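Local structure of pectate lyase (Bacillus subtilis, 5AMV) at residues L8-Y17 and G231-Y239. The protein cleaves polygalacturonate by calcium-dependent beta-elimination, releasing oligosaccharides with an unsaturated galacturonosyl unit at the non-reducing end. Residues are numbered along the deposited sequence; the frame is centred on the assembly and turned at random.
Sequences LGSNDGWGAY and GANYITMSY
On the outer wall of the parallel beta-helix, a short 3-10 turn around G15 in the N-terminal loop lies against the strand that carries T236, and T236 is the peg that holds it. The threonine hydroxyl does two jobs: OG1 donates to D12 O at 2.7 Å, in the carbonyl plane and on a lone pair, and accepts from G15 N at 3.0 Å. A beta-branched residue suits the strand, and chi1 of -66° sends OG1 out to the turn while CG2 lies anti to the backbone N, 3.9 Å from D12 OD1. The fit favours glycines: a CB on G13 would run into T236 OG1, and one on G15 would crowd L8 CD2. G15 comes close enough for its CA to make a C-H...O contact with Y234 O.

Where the chain turns its corner, the Y234 ring offers one face to Y17, whose ring is nearly parallel (16°) but slid well aside, so that Y17 CD2 sits 3.3 Å from Y234 CE1. W14 CE3 reaches Y234 CD1 at 4.1 Å. An alanine at Y234 would remove the ring and would probably leave one side of Y17 without its aromatic neighbour, the W14 ring edge remaining at Y17 CD1, and freer to turn. Farther along, a water donates to D12 OD2 and, weakly, to S238 OG; D12 OD1 is bonded to H269 and S238 OG to D197 and W195, neighbours on adjacent coils. Polar side chains thus fasten an N-terminal loop across successive coils of the right-handed parallel beta-helix of polysaccharide lyase family 1.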
loop_
_atom_site.group_PDB
_atom_site.type_symbol
_atom_site.label_atom_id
_atom_site.label_comp_id
_atom_site.label_asym_id
_atom_site.label_seq_id
_atom_site.Cartn_x
_atom_site.Cartn_y
_atom_site.Cartn_z
ATOM N N LEU A 8 10.578 16.535 -2.863
ATOM C CA LEU A 8 9.750 16.664 -1.657
ATOM C C LEU A 8 10.179 17.918 -0.896
ATOM O O LEU A 8 11.372 18.125 -0.650
ATOM C CB LEU A 8 9.946 15.421 -0.774
ATOM C CG LEU A 8 9.193 15.361 0.551
ATOM C CD1 LEU A 8 7.660 15.359 0.257
ATOM C CD2 LEU A 8 9.605 14.137 1.308
ATOM N N GLY A 9 9.205 18.719 -0.483
ATOM C CA GLY A 9 9.523 19.984 0.218
ATOM C C GLY A 9 10.203 19.666 1.539
ATOM O O GLY A 9 9.959 18.618 2.139
ATOM N N SER A 10 11.038 20.593 2.009
ATOM C CA SER A 10 11.902 20.357 3.174
ATOM C C SER A 10 11.176 20.199 4.517
ATOM O O SER A 10 11.783 19.729 5.510
ATOM C CB SER A 10 12.934 21.495 3.281
ATOM O OG SER A 10 12.258 22.722 3.483
ATOM N N ASN A 11 9.896 20.573 4.576
ATOM C CA ASN A 11 9.076 20.396 5.779
ATOM C C ASN A 11 7.982 19.348 5.563
ATOM O O ASN A 11 7.108 19.154 6.435
ATOM C CB ASN A 11 8.419 21.729 6.180
ATOM C CG ASN A 11 7.321 22.166 5.217
ATOM O OD1 ASN A 11 7.273 21.734 4.072
ATOM N ND2 ASN A 11 6.441 23.052 5.682
ATOM N N ASP A 12 8.012 18.683 4.401
ATOM C CA ASP A 12 6.852 17.855 4.026
ATOM C C ASP A 12 6.929 16.411 4.537
ATOM O O ASP A 12 7.150 15.445 3.766
ATOM C CB ASP A 12 6.609 17.937 2.514
ATOM C CG ASP A 12 5.252 17.390 2.104
ATOM O OD1 ASP A 12 4.441 16.952 2.978
ATOM O OD2 ASP A 12 4.991 17.408 0.884
ATOM N N GLY A 13 6.757 16.274 5.854
ATOM C CA GLY A 13 6.661 14.959 6.484
ATOM C C GLY A 13 7.985 14.236 6.684
ATOM O O GLY A 13 9.071 14.752 6.384
ATOM N N TRP A 14 7.888 13.006 7.198
ATOM C CA TRP A 14 9.045 12.231 7.548
ATOM C C TRP A 14 9.979 11.975 6.338
ATOM O O TRP A 14 11.182 11.787 6.507
ATOM C CB TRP A 14 8.606 10.922 8.146
ATOM C CG TRP A 14 8.388 10.921 9.676
ATOM C CD1 TRP A 14 7.287 10.455 10.331
ATOM C CD2 TRP A 14 9.327 11.325 10.703
ATOM N NE1 TRP A 14 7.461 10.547 11.705
ATOM C CE2 TRP A 14 8.700 11.086 11.960
ATOM C CE3 TRP A 14 10.622 11.890 10.681
ATOM C CZ2 TRP A 14 9.339 11.361 13.200
ATOM C CZ3 TRP A 14 11.272 12.140 11.915
ATOM C CH2 TRP A 14 10.605 11.893 13.154
ATOM N N GLY A 15 9.432 11.954 5.115
ATOM C CA GLY A 15 10.317 11.801 3.936
ATOM C C GLY A 15 11.352 12.913 3.804
ATOM O O GLY A 15 12.386 12.714 3.147
ATOM N N ALA A 16 11.081 14.083 4.402
ATOM C CA ALA A 16 12.013 15.217 4.301
ATOM C C ALA A 16 13.136 15.186 5.358
ATOM O O ALA A 16 14.016 16.064 5.346
ATOM C CB ALA A 16 11.242 16.525 4.406
ATOM N N TYR A 17 13.125 14.180 6.237
ATOM C CA TYR A 17 14.166 14.065 7.269
ATOM C C TYR A 17 15.569 13.886 6.675
ATOM O O TYR A 17 15.733 13.299 5.600
ATOM C CB TYR A 17 13.849 12.909 8.239
ATOM C CG TYR A 17 14.754 12.929 9.460
ATOM C CD1 TYR A 17 14.492 13.796 10.524
ATOM C CD2 TYR A 17 15.865 12.087 9.526
ATOM C CE1 TYR A 17 15.335 13.821 11.646
ATOM C CE2 TYR A 17 16.708 12.088 10.635
ATOM C CZ TYR A 17 16.438 12.967 11.677
ATOM O OH TYR A 17 17.288 12.946 12.770
ATOM N N GLY A 231 12.107 -2.235 8.451
ATOM C CA GLY A 231 12.891 -1.063 8.796
ATOM C C GLY A 231 12.756 0.078 7.811
ATOM O O GLY A 231 13.532 1.046 7.868
ATOM N N ALA A 232 11.754 -0.016 6.912
ATOM C CA ALA A 232 11.410 1.106 6.059
ATOM C C ALA A 232 11.328 2.384 6.913
ATOM O O ALA A 232 10.876 2.321 8.050
ATOM C CB ALA A 232 10.051 0.841 5.362
ATOM N N ASN A 233 11.751 3.527 6.395
ATOM C CA ASN A 233 11.827 4.726 7.262
ATOM C C ASN A 233 11.925 6.009 6.453
ATOM O O ASN A 233 12.556 6.028 5.395
ATOM C CB ASN A 233 13.090 4.609 8.170
ATOM C CG ASN A 233 12.923 5.216 9.545
ATOM O OD1 ASN A 233 11.829 5.522 10.011
ATOM N ND2 ASN A 233 14.064 5.420 10.215
ATOM N N TYR A 234 11.314 7.077 6.971
ATOM C CA TYR A 234 11.402 8.421 6.373
ATOM C C TYR A 234 10.668 8.463 5.061
ATOM O O TYR A 234 11.271 8.508 3.967
ATOM C CB TYR A 234 12.839 8.945 6.222
ATOM C CG TYR A 234 13.659 8.877 7.496
ATOM C CD1 TYR A 234 13.168 9.443 8.687
ATOM C CD2 TYR A 234 14.921 8.264 7.502
ATOM C CE1 TYR A 234 13.924 9.421 9.848
ATOM C CE2 TYR A 234 15.682 8.204 8.704
ATOM C CZ TYR A 234 15.154 8.795 9.842
ATOM O OH TYR A 234 15.895 8.776 11.023
ATOM N N ILE A 235 9.341 8.474 5.196
ATOM C CA ILE A 235 8.458 8.311 4.046
ATOM C C ILE A 235 7.292 9.271 4.169
ATOM O O ILE A 235 6.715 9.412 5.252
ATOM C CB ILE A 235 7.884 6.872 4.055
ATOM C CG1 ILE A 235 9.026 5.859 3.856
ATOM C CG2 ILE A 235 6.781 6.677 2.968
ATOM C CD1 ILE A 235 8.693 4.454 4.415
ATOM N N THR A 236 6.932 9.921 3.068
ATOM C CA THR A 236 5.746 10.747 3.050
ATOM C C THR A 236 4.822 10.201 1.974
ATOM O O THR A 236 5.276 10.004 0.850
ATOM C CB THR A 236 6.092 12.208 2.742
ATOM O OG1 THR A 236 6.873 12.723 3.837
ATOM C CG2 THR A 236 4.827 13.085 2.579
ATOM N N MET A 237 3.535 9.970 2.300
ATOM C CA MET A 237 2.554 9.602 1.261
ATOM C C MET A 237 1.450 10.666 1.334
ATOM O O MET A 237 0.763 10.782 2.365
ATOM C CB MET A 237 1.964 8.219 1.510
ATOM C CG MET A 237 3.010 7.120 1.743
ATOM S SD MET A 237 2.161 5.526 1.711
ATOM C CE MET A 237 3.542 4.518 2.278
ATOM N N SER A 238 1.316 11.446 0.254
ATOM C CA SER A 238 0.431 12.597 0.255
ATOM C C SER A 238 -0.455 12.602 -0.973
ATOM O O SER A 238 -0.034 12.186 -2.048
ATOM C CB SER A 238 1.239 13.912 0.332
ATOM O OG SER A 238 2.203 14.030 -0.727
ATOM N N TYR A 239 -1.686 13.089 -0.806
ATOM C CA TYR A 239 -2.607 13.316 -1.939
ATOM C C TYR A 239 -2.823 12.082 -2.803
ATOM O O TYR A 239 -3.016 12.206 -4.032
ATOM C CB TYR A 239 -2.127 14.524 -2.781
ATOM C CG TYR A 239 -2.248 15.847 -2.041
ATOM C CD1 TYR A 239 -3.495 16.483 -1.942
ATOM C CD2 TYR A 239 -1.145 16.423 -1.407
ATOM C CE1 TYR A 239 -3.639 17.681 -1.250
ATOM C CE2 TYR A 239 -1.280 17.620 -0.712
ATOM C CZ TYR A 239 -2.520 18.233 -0.627
ATOM O OH TYR A 239 -2.666 19.417 0.068
HETATM O O HOH W 1 2.462 17.249 -0.158
#